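Local coordinates for L-amino acid deaminase (Proteus vulgaris, PDB 5HXW), which probably deaminates L-amino acids oxidatively, as a membrane-bound flavoenzyme that carries flavin-adenine dinucleotide, at residues Met247-Val252 against Trp344-Val349; Glu307-Gly312 against Glu332-Ser337; Ser337-Thr342 against Glu353-Met358. One frame throughout, in Å; residues are numbered along the deposited sequence.

Three contacts on the same side of the chain's centre illustrate how neighbouring contacts can share one helix in an FAD-dependent oxidoreductase fold. Interaction 1 joins the end of helix 243-248 to the loop between helices 332-339 and 351-354, and its sequence span encloses both segments of interaction 2. Interactions 2 and 3 follow one another in series, use the same helix 332-339 and share S337; their centres lie about 12 Å apart. Interactions 1 and 3 interleave along the chain, touch through Q248 and T342, and also have centres about 12 Å apart. Centres of interactions 1 and 2 are about 19 Å apart. The contacts pack helix 332-339 and its following loop beside helices 243-248, 308-311 and 351-354, with detergent bound along helix 332-339.

Interaction 1. Residues Met247-Val252 against Trp344-Val349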
loop_
_atom_site.group_PDB
_atom_site.type_symbol
_atom_site.label_atom_id
_atom_site.label_comp_id
_atom_site.label_asym_id
_atom_site.label_seq_id
_atom_site.Cartn_x
_atom_site.Cartn_y
_atom_site.Cartn_z
ATOM N N MET A 247 15.478 -3.901 9.773
ATOM C CA MET A 247 15.852 -5.296 10.043
ATOM C C MET A 247 17.314 -5.604 9.691
ATOM O O MET A 247 17.878 -6.594 10.182
ATOM C CB MET A 247 14.900 -6.266 9.334
ATOM C CG MET A 247 13.427 -6.145 9.726
ATOM S SD MET A 247 13.069 -6.305 11.489
ATOM C CE MET A 247 13.436 -8.037 11.786
ATOM N N GLN A 248 17.912 -4.764 8.843
ATOM C CA GLN A 248 19.345 -4.825 8.535
ATOM C C GLN A 248 20.217 -4.612 9.767
ATOM O O GLN A 248 21.166 -5.365 9.991
ATOM C CB GLN A 248 19.718 -3.796 7.473
ATOM C CG GLN A 248 20.080 -4.394 6.129
ATOM C CD GLN A 248 20.969 -3.476 5.318
ATOM O OE1 GLN A 248 20.648 -2.304 5.097
ATOM N NE2 GLN A 248 22.096 -4.006 4.863
ATOM N N ASN A 249 19.880 -3.587 10.554
ATOM C CA ASN A 249 20.567 -3.273 11.811
ATOM C C ASN A 249 20.434 -4.375 12.867
ATOM O O ASN A 249 21.257 -4.462 13.783
ATOM C CB ASN A 249 20.062 -1.940 12.373
ATOM C CG ASN A 249 21.020 -1.317 13.377
ATOM O OD1 ASN A 249 22.238 -1.472 13.279
ATOM N ND2 ASN A 249 20.468 -0.594 14.346
ATOM N N LEU A 250 19.392 -5.198 12.727
ATOM C CA LEU A 250 19.171 -6.369 13.582
ATOM C C LEU A 250 19.659 -7.665 12.917
ATOM O O LEU A 250 19.385 -8.767 13.412
ATOM C CB LEU A 250 17.690 -6.480 13.988
ATOM C CG LEU A 250 16.944 -5.304 14.638
ATOM C CD1 LEU A 250 15.482 -5.677 14.816
ATOM C CD2 LEU A 250 17.547 -4.855 15.966
ATOM N N ASN A 251 20.389 -7.512 11.807
ATOM C CA ASN A 251 20.983 -8.618 11.031
ATOM C C ASN A 251 19.994 -9.668 10.500
ATOM O O ASN A 251 20.275 -10.873 10.508
ATOM C CB ASN A 251 22.156 -9.261 11.793
ATOM C CG ASN A 251 23.377 -8.365 11.843
ATOM O OD1 ASN A 251 24.057 -8.156 10.833
ATOM N ND2 ASN A 251 23.672 -7.836 13.027
ATOM N N VAL A 252 18.835 -9.187 10.044
ATOM C CA VAL A 252 17.817 -10.016 9.395
ATOM C C VAL A 252 17.564 -9.460 7.990
ATOM O O VAL A 252 17.179 -8.297 7.829
ATOM C CB VAL A 252 16.500 -10.090 10.221
ATOM C CG1 VAL A 252 15.393 -10.809 9.453
ATOM C CG2 VAL A 252 16.734 -10.776 11.561
ATOM N N TRP A 344 24.230 0.749 12.843
ATOM C CA TRP A 344 24.359 1.936 13.684
ATOM C C TRP A 344 24.036 1.616 15.139
ATOM O O TRP A 344 23.205 0.746 15.431
ATOM C CB TRP A 344 23.466 3.074 13.177
ATOM C CG TRP A 344 22.006 2.714 13.085
ATOM C CD1 TRP A 344 21.051 2.906 14.045
ATOM C CD2 TRP A 344 21.340 2.097 11.974
ATOM N NE1 TRP A 344 19.835 2.448 13.603
ATOM C CE2 TRP A 344 19.979 1.949 12.336
ATOM C CE3 TRP A 344 21.759 1.656 10.707
ATOM C CZ2 TRP A 344 19.029 1.376 11.475
ATOM C CZ3 TRP A 344 20.812 1.084 9.848
ATOM C CH2 TRP A 344 19.461 0.954 10.240
ATOM N N ASN A 345 24.714 2.321 16.043
ATOM C CA ASN A 345 24.455 2.233 17.474
ATOM C C ASN A 345 23.155 2.946 17.825
ATOM O O ASN A 345 22.803 3.953 17.203
ATOM C CB ASN A 345 25.624 2.822 18.258
ATOM C CG ASN A 345 26.915 2.053 18.045
ATOM O OD1 ASN A 345 27.052 0.909 18.484
ATOM N ND2 ASN A 345 27.871 2.682 17.368
ATOM N N LEU A 346 22.449 2.419 18.823
ATOM C CA LEU A 346 21.119 2.922 19.183
ATOM C C LEU A 346 21.145 4.257 19.943
ATOM O O LEU A 346 20.101 4.878 20.153
ATOM C CB LEU A 346 20.313 1.848 19.938
ATOM C CG LEU A 346 20.145 0.452 19.308
ATOM C CD1 LEU A 346 19.334 -0.459 20.219
ATOM C CD2 LEU A 346 19.519 0.495 17.920
ATOM N N ASP A 347 22.340 4.692 20.336
ATOM C CA ASP A 347 22.534 5.987 20.989
ATOM C C ASP A 347 22.973 7.085 20.007
ATOM O O ASP A 347 23.198 8.231 20.413
ATOM C CB ASP A 347 23.526 5.859 22.157
ATOM C CG ASP A 347 24.906 5.388 21.717
ATOM O OD1 ASP A 347 25.015 4.272 21.165
ATOM O OD2 ASP A 347 25.886 6.133 21.937
ATOM N N GLU A 348 23.088 6.733 18.725
ATOM C CA GLU A 348 23.467 7.692 17.680
ATOM C C GLU A 348 22.421 7.833 16.562
ATOM O O GLU A 348 21.489 7.025 16.462
ATOM C CB GLU A 348 24.871 7.392 17.122
ATOM C CG GLU A 348 25.016 6.093 16.336
ATOM C CD GLU A 348 26.416 5.878 15.781
ATOM O OE1 GLU A 348 26.521 5.548 14.579
ATOM O OE2 GLU A 348 27.409 6.035 16.534
ATOM N N VAL A 349 22.601 8.866 15.735
ATOM C CA VAL A 349 21.656 9.259 14.683
ATOM C C VAL A 349 21.526 8.182 13.596
ATOM O O VAL A 349 22.494 7.861 12.898
ATOM C CB VAL A 349 22.023 10.649 14.090
ATOM C CG1 VAL A 349 21.138 11.011 12.902
ATOM C CG2 VAL A 349 21.927 11.730 15.161
#
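The carboxamide of N249 lies over one face of the W344 indole while bonding to the backbone N and O of W344, a compact example of one side chain doing polar and aromatic work at once. N249 OD1 accepts from W344 N at 3.0 Å in a nearly straight bond (169° at the hydrogen), although the donor stands well above the carbonyl plane. N249 ND2 gives to W344 O at 3.2 Å, a more bent bond whose acceptor lies close to the plane of the amide. With CG turned anti to the backbone N (chi1 -160°), the amide comes to lie 19° from parallel with the ring, stacked on it, and N249 CB sits 3.7 Å from the centroid of the W344 six-membered ring in a CH-pi contact. N249 ND2 also passes 3.2 Å from W344 NE1, but both are donors; NE1 instead gives its hydrogen to the carbonyl of R211. L346 O accepts from R211 NH1, so R211 meets the loop with both carbonyl and side chain, and L250 O is bonded to Y410 OH. L346 CD2 makes a van der Waals contact with N249 ND2, at 3.9 Å. Behind N249, helix 243-248 closes in a Schellman motif, V252 N reaching M247 O and N251 N reaching Q248 O. The paired bonds probably fix the N249 amide in this orientation, since the reverse would set donor against donor and acceptor against acceptor.

Interaction 2. Residues Glu307-Gly312 against Glu332-Ser337; sequences ESFTYG and EQLINS. With 16A (cetyl-trimethyl-ammonium), chain I; 16A (cetyl-trimethyl-ammonium), chain J.
The apolar part of the contact between F309 and L334 rests on one methyl, L334 CD1, which comes to the edge of the F309 ring, in its plane, and stands 4.0 Å from F309 CE2; the two side chains cross at about a right angle. A chi1 of -174° turns L334 CG away from its backbone N, and chi2 of 71° then sets CD1 toward F309 and CD2 toward a bound detergent. This is packing between helices 308-311 and 332-339, away from the annotated FAD-binding residues; the strands that precede them, 293-303 and 326-329, are parallel neighbours in the large mixed sheet. On the polar side, the bend of E307 at chi2 (88°) brings OE1 to 3.4 Å from S337 OG, while E307 OE2 forms a salt bridge with R244. Backbone bonds shape the shorter helix: E307 O accepts from both T310 N and Y311 N. Two separate cetyl-trimethyl-ammonium molecules make the detergent contacts. One runs along helix 332-339, its C13 lying 4.0 Å from L334 CD2 and its C14 3.7 Å from I335 CD1. The other lies by G312, its C3 3.6 Å from G312 O.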
loop_
_atom_site.group_PDB
_atom_site.type_symbol
_atom_site.label_atom_id
_atom_site.label_comp_id
_atom_site.label_asym_id
_atom_site.label_seq_id
_atom_site.Cartn_x
_atom_site.Cartn_y
_atom_site.Cartn_z
ATOM N N GLU A 307 21.540 -2.713 -3.314
ATOM C CA GLU A 307 20.878 -4.012 -3.212
ATOM C C GLU A 307 20.598 -4.660 -4.567
ATOM O O GLU A 307 20.457 -5.886 -4.648
ATOM C CB GLU A 307 19.576 -3.882 -2.424
ATOM C CG GLU A 307 19.752 -3.729 -0.921
ATOM C CD GLU A 307 19.922 -2.290 -0.439
ATOM O OE1 GLU A 307 19.849 -1.335 -1.250
ATOM O OE2 GLU A 307 20.125 -2.113 0.783
ATOM N N SER A 308 20.525 -3.837 -5.619
ATOM C CA SER A 308 20.300 -4.305 -6.993
ATOM C C SER A 308 21.385 -5.274 -7.450
ATOM O O SER A 308 21.102 -6.229 -8.167
ATOM C CB SER A 308 20.237 -3.132 -7.969
ATOM O OG SER A 308 19.437 -2.081 -7.464
ATOM N N PHE A 309 22.620 -5.015 -7.031
ATOM C CA PHE A 309 23.765 -5.839 -7.405
ATOM C C PHE A 309 23.817 -7.176 -6.653
ATOM O O PHE A 309 24.456 -8.119 -7.120
ATOM C CB PHE A 309 25.070 -5.059 -7.206
ATOM C CG PHE A 309 25.157 -3.793 -8.017
ATOM C CD1 PHE A 309 25.567 -3.828 -9.352
ATOM C CD2 PHE A 309 24.841 -2.557 -7.445
ATOM C CE1 PHE A 309 25.652 -2.657 -10.102
ATOM C CE2 PHE A 309 24.923 -1.385 -8.189
ATOM C CZ PHE A 309 25.330 -1.435 -9.519
ATOM N N THR A 310 23.138 -7.247 -5.506
ATOM C CA THR A 310 23.141 -8.430 -4.643
ATOM C C THR A 310 22.047 -9.434 -5.024
ATOM O O THR A 310 22.347 -10.607 -5.270
ATOM C CB THR A 310 23.028 -8.047 -3.145
ATOM O OG1 THR A 310 24.029 -7.072 -2.818
ATOM C CG2 THR A 310 23.204 -9.269 -2.238
ATOM N N TYR A 311 20.794 -8.974 -5.062
ATOM C CA TYR A 311 19.646 -9.851 -5.312
ATOM C C TYR A 311 18.646 -9.327 -6.352
ATOM O O TYR A 311 17.511 -9.805 -6.433
ATOM C CB TYR A 311 18.940 -10.232 -3.996
ATOM C CG TYR A 311 18.408 -9.073 -3.180
ATOM C CD1 TYR A 311 17.144 -8.522 -3.445
ATOM C CD2 TYR A 311 19.155 -8.540 -2.122
ATOM C CE1 TYR A 311 16.651 -7.463 -2.694
ATOM C CE2 TYR A 311 18.666 -7.481 -1.361
ATOM C CZ TYR A 311 17.417 -6.949 -1.652
ATOM O OH TYR A 311 16.927 -5.905 -0.906
ATOM N N GLY A 312 19.085 -8.364 -7.157
ATOM C CA GLY A 312 18.297 -7.850 -8.276
ATOM C C GLY A 312 18.091 -8.851 -9.398
ATOM O O GLY A 312 17.200 -8.664 -10.236
ATOM N N GLU A 332 19.896 9.630 -8.053
ATOM C CA GLU A 332 20.523 9.922 -6.761
ATOM C C GLU A 332 20.308 8.849 -5.687
ATOM O O GLU A 332 20.976 8.869 -4.648
ATOM C CB GLU A 332 20.115 11.322 -6.254
ATOM C CG GLU A 332 18.629 11.535 -5.974
ATOM C CD GLU A 332 17.834 11.960 -7.198
ATOM O OE1 GLU A 332 18.327 12.803 -7.988
ATOM O OE2 GLU A 332 16.701 11.458 -7.362
ATOM N N GLN A 333 19.390 7.915 -5.948
ATOM C CA GLN A 333 19.107 6.804 -5.029
ATOM C C GLN A 333 20.297 5.866 -4.831
ATOM O O GLN A 333 20.498 5.364 -3.726
ATOM C CB GLN A 333 17.866 6.009 -5.458
ATOM C CG GLN A 333 16.558 6.795 -5.428
ATOM C CD GLN A 333 16.167 7.240 -4.036
ATOM O OE1 GLN A 333 16.517 8.341 -3.603
ATOM N NE2 GLN A 333 15.455 6.380 -3.319
ATOM N N LEU A 334 21.075 5.646 -5.892
ATOM C CA LEU A 334 22.296 4.848 -5.808
ATOM C C LEU A 334 23.290 5.444 -4.809
ATOM O O LEU A 334 23.795 4.736 -3.932
ATOM C CB LEU A 334 22.952 4.664 -7.189
ATOM C CG LEU A 334 24.166 3.724 -7.268
ATOM C CD1 LEU A 334 23.771 2.264 -7.088
ATOM C CD2 LEU A 334 24.905 3.911 -8.576
ATOM N N ILE A 335 23.540 6.746 -4.948
ATOM C CA ILE A 335 24.446 7.482 -4.070
ATOM C C ILE A 335 23.934 7.483 -2.620
ATOM O O ILE A 335 24.712 7.238 -1.696
ATOM C CB ILE A 335 24.719 8.916 -4.602
ATOM C CG1 ILE A 335 25.292 8.893 -6.040
ATOM C CG2 ILE A 335 25.622 9.697 -3.656
ATOM C CD1 ILE A 335 26.652 8.233 -6.225
ATOM N N ASN A 336 22.633 7.728 -2.439
ATOM C CA ASN A 336 21.984 7.633 -1.124
ATOM C C ASN A 336 22.100 6.236 -0.509
ATOM O O ASN A 336 22.339 6.106 0.697
ATOM C CB ASN A 336 20.506 8.045 -1.194
ATOM C CG ASN A 336 20.303 9.516 -1.545
ATOM O OD1 ASN A 336 21.194 10.350 -1.387
ATOM N ND2 ASN A 336 19.106 9.837 -2.020
ATOM N N SER A 337 21.942 5.211 -1.350
ATOM C CA SER A 337 22.039 3.805 -0.949
ATOM C C SER A 337 23.409 3.454 -0.379
ATOM O O SER A 337 23.494 2.791 0.658
ATOM C CB SER A 337 21.722 2.890 -2.131
ATOM O OG SER A 337 21.476 1.569 -1.697
HETATM C C1 16A I . 29.633 -0.122 -15.440
HETATM C C2 16A I . 30.116 -0.695 -14.124
HETATM C C3 16A I . 30.716 0.383 -13.231
HETATM C C4 16A I . 31.009 -0.182 -11.847
HETATM C C5 16A I . 30.799 0.868 -10.763
HETATM C C6 16A I . 29.642 0.493 -9.824
HETATM C C7 16A I . 29.643 1.344 -8.549
HETATM C C8 16A I . 28.932 2.688 -8.732
HETATM C C9 16A I . 29.937 3.847 -8.738
HETATM C C10 16A I . 29.247 5.199 -8.570
HETATM C C11 16A I . 28.782 5.779 -9.908
HETATM C C12 16A I . 28.097 7.126 -9.710
HETATM C C13 16A I . 26.658 7.110 -10.215
HETATM C C14 16A I . 25.986 8.444 -9.904
HETATM C C15 16A I . 24.509 8.445 -10.288
HETATM C C16 16A I . 23.758 9.605 -9.611
HETATM N N1 16A I . 23.163 10.649 -10.492
HETATM C C17 16A I . 24.213 11.533 -10.999
HETATM C C18 16A I . 22.423 10.100 -11.642
HETATM C C19 16A I . 22.246 11.509 -9.728
HETATM C C1 16A J . 18.152 -6.059 -12.671
HETATM C C2 16A J . 17.495 -5.283 -11.551
HETATM C C3 16A J . 15.992 -5.533 -11.525
HETATM C C4 16A J . 15.307 -4.615 -10.520
HETATM C C5 16A J . 13.832 -4.439 -10.853
HETATM C C6 16A J . 13.016 -4.246 -9.582
HETATM C C7 16A J . 11.522 -4.306 -9.873
HETATM C C8 16A J . 10.749 -3.417 -8.908
HETATM C C9 16A J . 9.392 -4.028 -8.588
HETATM C C10 16A J . 8.257 -3.164 -9.131
HETATM C C11 16A J . 7.118 -4.018 -9.674
HETATM C C12 16A J . 5.933 -4.024 -8.714
HETATM C C13 16A J . 4.681 -3.449 -9.365
HETATM C C14 16A J . 3.622 -3.135 -8.313
HETATM C C15 16A J . 2.929 -1.808 -8.606
HETATM C C16 16A J . 1.465 -1.847 -8.144
HETATM N N1 16A J . 0.856 -0.563 -7.710
HETATM C C17 16A J . -0.564 -0.814 -7.439
HETATM C C18 16A J . 1.441 -0.054 -6.462
HETATM C C19 16A J . 0.923 0.480 -8.748
#

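Interaction 3. Residues Ser337-Thr342 against Glu353-Met358; sequences SFMQST and EQFRNM. With 16A (cetyl-trimethyl-ammonium), chain H.
Where helix 332-339 runs out into a loop and helix 351-354 gives way to irregular chain, the two ends meet around the ring of F355, with M339 and Q340 on the other side. Q340 comes over a face of F355: its NE2 stands 4.2 Å above the ring plane, over the centre, with amide and ring planes 68° apart. An N-H of the amide is thereby turned toward the ring, an amino-aromatic approach that is long and probably weak. Lower down the same side chain, Q340 CG makes the closer apolar contact, 3.7 Å from F355 CE2. M339 approaches differently, its CG lying near the ring plane at the edge, 4.1 Å from F355 CZ. With chi1 at 76°, M339 CG sits between the backbone N and carbonyl carbon and reaches the ring, while M339 CB meets a cetyl-trimethyl-ammonium chain, 3.8 Å from C12. The detergent's head-group end lies by the loop, where S341 OG is 3.7 Å from C19. Beyond the pair, F355 touches W242, and Q340 packs on L245. The neighbouring R356 offers its carbonyl to K68, a residue that binds FAD. The contact is aromatic packing between two helix C-terminal ends on the surface of a DAO-family oxidoreductase fold, between a detergent site and the FAD-binding region.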
loop_
_atom_site.group_PDB
_atom_site.type_symbol
_atom_site.label_atom_id
_atom_site.label_comp_id
_atom_site.label_asym_id
_atom_site.label_seq_id
_atom_site.Cartn_x
_atom_site.Cartn_y
_atom_site.Cartn_z
ATOM N N SER A 337 21.942 5.211 -1.350
ATOM C CA SER A 337 22.039 3.805 -0.949
ATOM C C SER A 337 23.409 3.454 -0.379
ATOM O O SER A 337 23.494 2.791 0.658
ATOM C CB SER A 337 21.722 2.890 -2.131
ATOM O OG SER A 337 21.476 1.569 -1.697
ATOM N N PHE A 338 24.468 3.911 -1.049
ATOM C CA PHE A 338 25.839 3.657 -0.603
ATOM C C PHE A 338 26.214 4.415 0.669
ATOM O O PHE A 338 27.098 3.979 1.413
ATOM C CB PHE A 338 26.858 3.925 -1.720
ATOM C CG PHE A 338 27.009 2.788 -2.694
ATOM C CD1 PHE A 338 27.522 1.552 -2.281
ATOM C CD2 PHE A 338 26.650 2.948 -4.031
ATOM C CE1 PHE A 338 27.662 0.501 -3.181
ATOM C CE2 PHE A 338 26.791 1.900 -4.935
ATOM C CZ PHE A 338 27.298 0.676 -4.510
ATOM N N MET A 339 25.543 5.538 0.921
ATOM C CA MET A 339 25.827 6.333 2.118
ATOM C C MET A 339 24.809 6.164 3.264
ATOM O O MET A 339 24.901 6.837 4.293
ATOM C CB MET A 339 26.117 7.798 1.760
ATOM C CG MET A 339 24.928 8.676 1.409
ATOM S SD MET A 339 25.453 10.215 0.617
ATOM C CE MET A 339 26.899 10.689 1.567
ATOM N N GLN A 340 23.848 5.263 3.069
ATOM C CA GLN A 340 23.053 4.725 4.165
ATOM C C GLN A 340 23.867 3.620 4.822
ATOM O O GLN A 340 24.329 2.696 4.141
ATOM C CB GLN A 340 21.726 4.160 3.657
ATOM C CG GLN A 340 20.625 5.194 3.474
ATOM C CD GLN A 340 19.418 4.665 2.715
ATOM O OE1 GLN A 340 19.167 3.459 2.660
ATOM N NE2 GLN A 340 18.658 5.577 2.126
ATOM N N SER A 341 24.060 3.734 6.136
ATOM C CA SER A 341 24.738 2.702 6.919
ATOM C C SER A 341 23.909 1.424 6.998
ATOM O O SER A 341 22.675 1.469 6.967
ATOM C CB SER A 341 25.070 3.207 8.324
ATOM O OG SER A 341 26.264 3.970 8.312
ATOM N N THR A 342 24.606 0.293 7.068
ATOM C CA THR A 342 23.978 -1.013 7.268
ATOM C C THR A 342 23.845 -1.301 8.764
ATOM O O THR A 342 23.008 -2.107 9.174
ATOM C CB THR A 342 24.760 -2.150 6.571
ATOM O OG1 THR A 342 26.094 -2.211 7.088
ATOM C CG2 THR A 342 24.816 -1.934 5.058
ATOM N N GLU A 353 16.537 9.167 10.733
ATOM C CA GLU A 353 16.628 10.579 11.107
ATOM C C GLU A 353 17.383 11.361 10.029
ATOM O O GLU A 353 17.017 12.496 9.702
ATOM C CB GLU A 353 17.325 10.738 12.462
ATOM C CG GLU A 353 16.635 10.038 13.626
ATOM C CD GLU A 353 17.587 9.719 14.766
ATOM O OE1 GLU A 353 17.903 8.525 14.949
ATOM O OE2 GLU A 353 18.026 10.657 15.468
ATOM N N GLN A 354 18.426 10.731 9.483
ATOM C CA GLN A 354 19.302 11.309 8.456
ATOM C C GLN A 354 18.580 11.530 7.119
ATOM O O GLN A 354 18.842 12.510 6.415
ATOM C CB GLN A 354 20.512 10.392 8.252
ATOM C CG GLN A 354 21.771 11.079 7.744
ATOM C CD GLN A 354 22.997 10.189 7.853
ATOM O OE1 GLN A 354 23.091 9.154 7.188
ATOM N NE2 GLN A 354 23.945 10.588 8.694
ATOM N N PHE A 355 17.684 10.602 6.788
ATOM C CA PHE A 355 16.890 10.654 5.569
ATOM C C PHE A 355 15.400 10.660 5.932
ATOM O O PHE A 355 14.593 10.013 5.257
ATOM C CB PHE A 355 17.222 9.454 4.663
ATOM C CG PHE A 355 18.633 9.448 4.129
ATOM C CD1 PHE A 355 18.944 10.094 2.928
ATOM C CD2 PHE A 355 19.653 8.774 4.811
ATOM C CE1 PHE A 355 20.246 10.083 2.432
ATOM C CE2 PHE A 355 20.952 8.763 4.316
ATOM C CZ PHE A 355 21.247 9.415 3.125
ATOM N N ARG A 356 15.047 11.406 6.984
ATOM C CA ARG A 356 13.692 11.403 7.565
ATOM C C ARG A 356 12.567 11.619 6.546
ATOM O O ARG A 356 11.633 10.820 6.472
ATOM C CB ARG A 356 13.584 12.411 8.723
ATOM C CG ARG A 356 12.217 12.453 9.395
ATOM C CD ARG A 356 12.128 13.548 10.444
ATOM N NE ARG A 356 12.576 13.083 11.758
ATOM C CZ ARG A 356 13.782 13.301 12.274
ATOM N NH1 ARG A 356 14.703 13.989 11.604
ATOM N NH2 ARG A 356 14.073 12.828 13.473
ATOM N N ASN A 357 12.680 12.687 5.764
ATOM C CA ASN A 357 11.657 13.060 4.794
ATOM C C ASN A 357 12.130 12.817 3.369
ATOM O O ASN A 357 13.174 13.329 2.955
ATOM C CB ASN A 357 11.228 14.521 5.003
ATOM C CG ASN A 357 10.827 14.813 6.442
ATOM O OD1 ASN A 357 10.032 14.091 7.039
ATOM N ND2 ASN A 357 11.381 15.876 7.004
ATOM N N MET A 358 11.366 12.006 2.637
ATOM C CA MET A 358 11.652 11.698 1.233
ATOM C C MET A 358 11.413 12.946 0.391
ATOM O O MET A 358 10.460 13.694 0.637
ATOM C CB MET A 358 10.791 10.536 0.726
ATOM C CG MET A 358 10.881 9.261 1.558
ATOM S SD MET A 358 10.094 7.810 0.824
ATOM C CE MET A 358 8.380 8.324 0.698
HETATM C C1 16A H . 35.423 8.622 -11.390
HETATM C C2 16A H . 34.109 8.193 -10.774
HETATM C C3 16A H . 34.120 8.409 -9.265
HETATM C C4 16A H . 32.718 8.300 -8.678
HETATM C C5 16A H . 32.786 8.046 -7.176
HETATM C C6 16A H . 31.661 8.763 -6.439
HETATM C C7 16A H . 31.076 7.868 -5.355
HETATM C C8 16A H . 30.581 8.681 -4.166
HETATM C C9 16A H . 29.433 7.957 -3.470
HETATM C C10 16A H . 29.500 8.136 -1.960
HETATM C C11 16A H . 30.030 6.885 -1.268
HETATM C C12 16A H . 29.303 6.650 0.049
HETATM C C13 16A H . 30.167 7.043 1.241
HETATM C C14 16A H . 30.478 5.818 2.088
HETATM C C15 16A H . 30.150 6.047 3.560
HETATM C C16 16A H . 28.981 5.155 4.008
HETATM N N1 16A H . 29.286 3.993 4.893
HETATM C C17 16A H . 30.189 3.000 4.275
HETATM C C18 16A H . 29.850 4.419 6.191
HETATM C C19 16A H . 28.017 3.308 5.165
#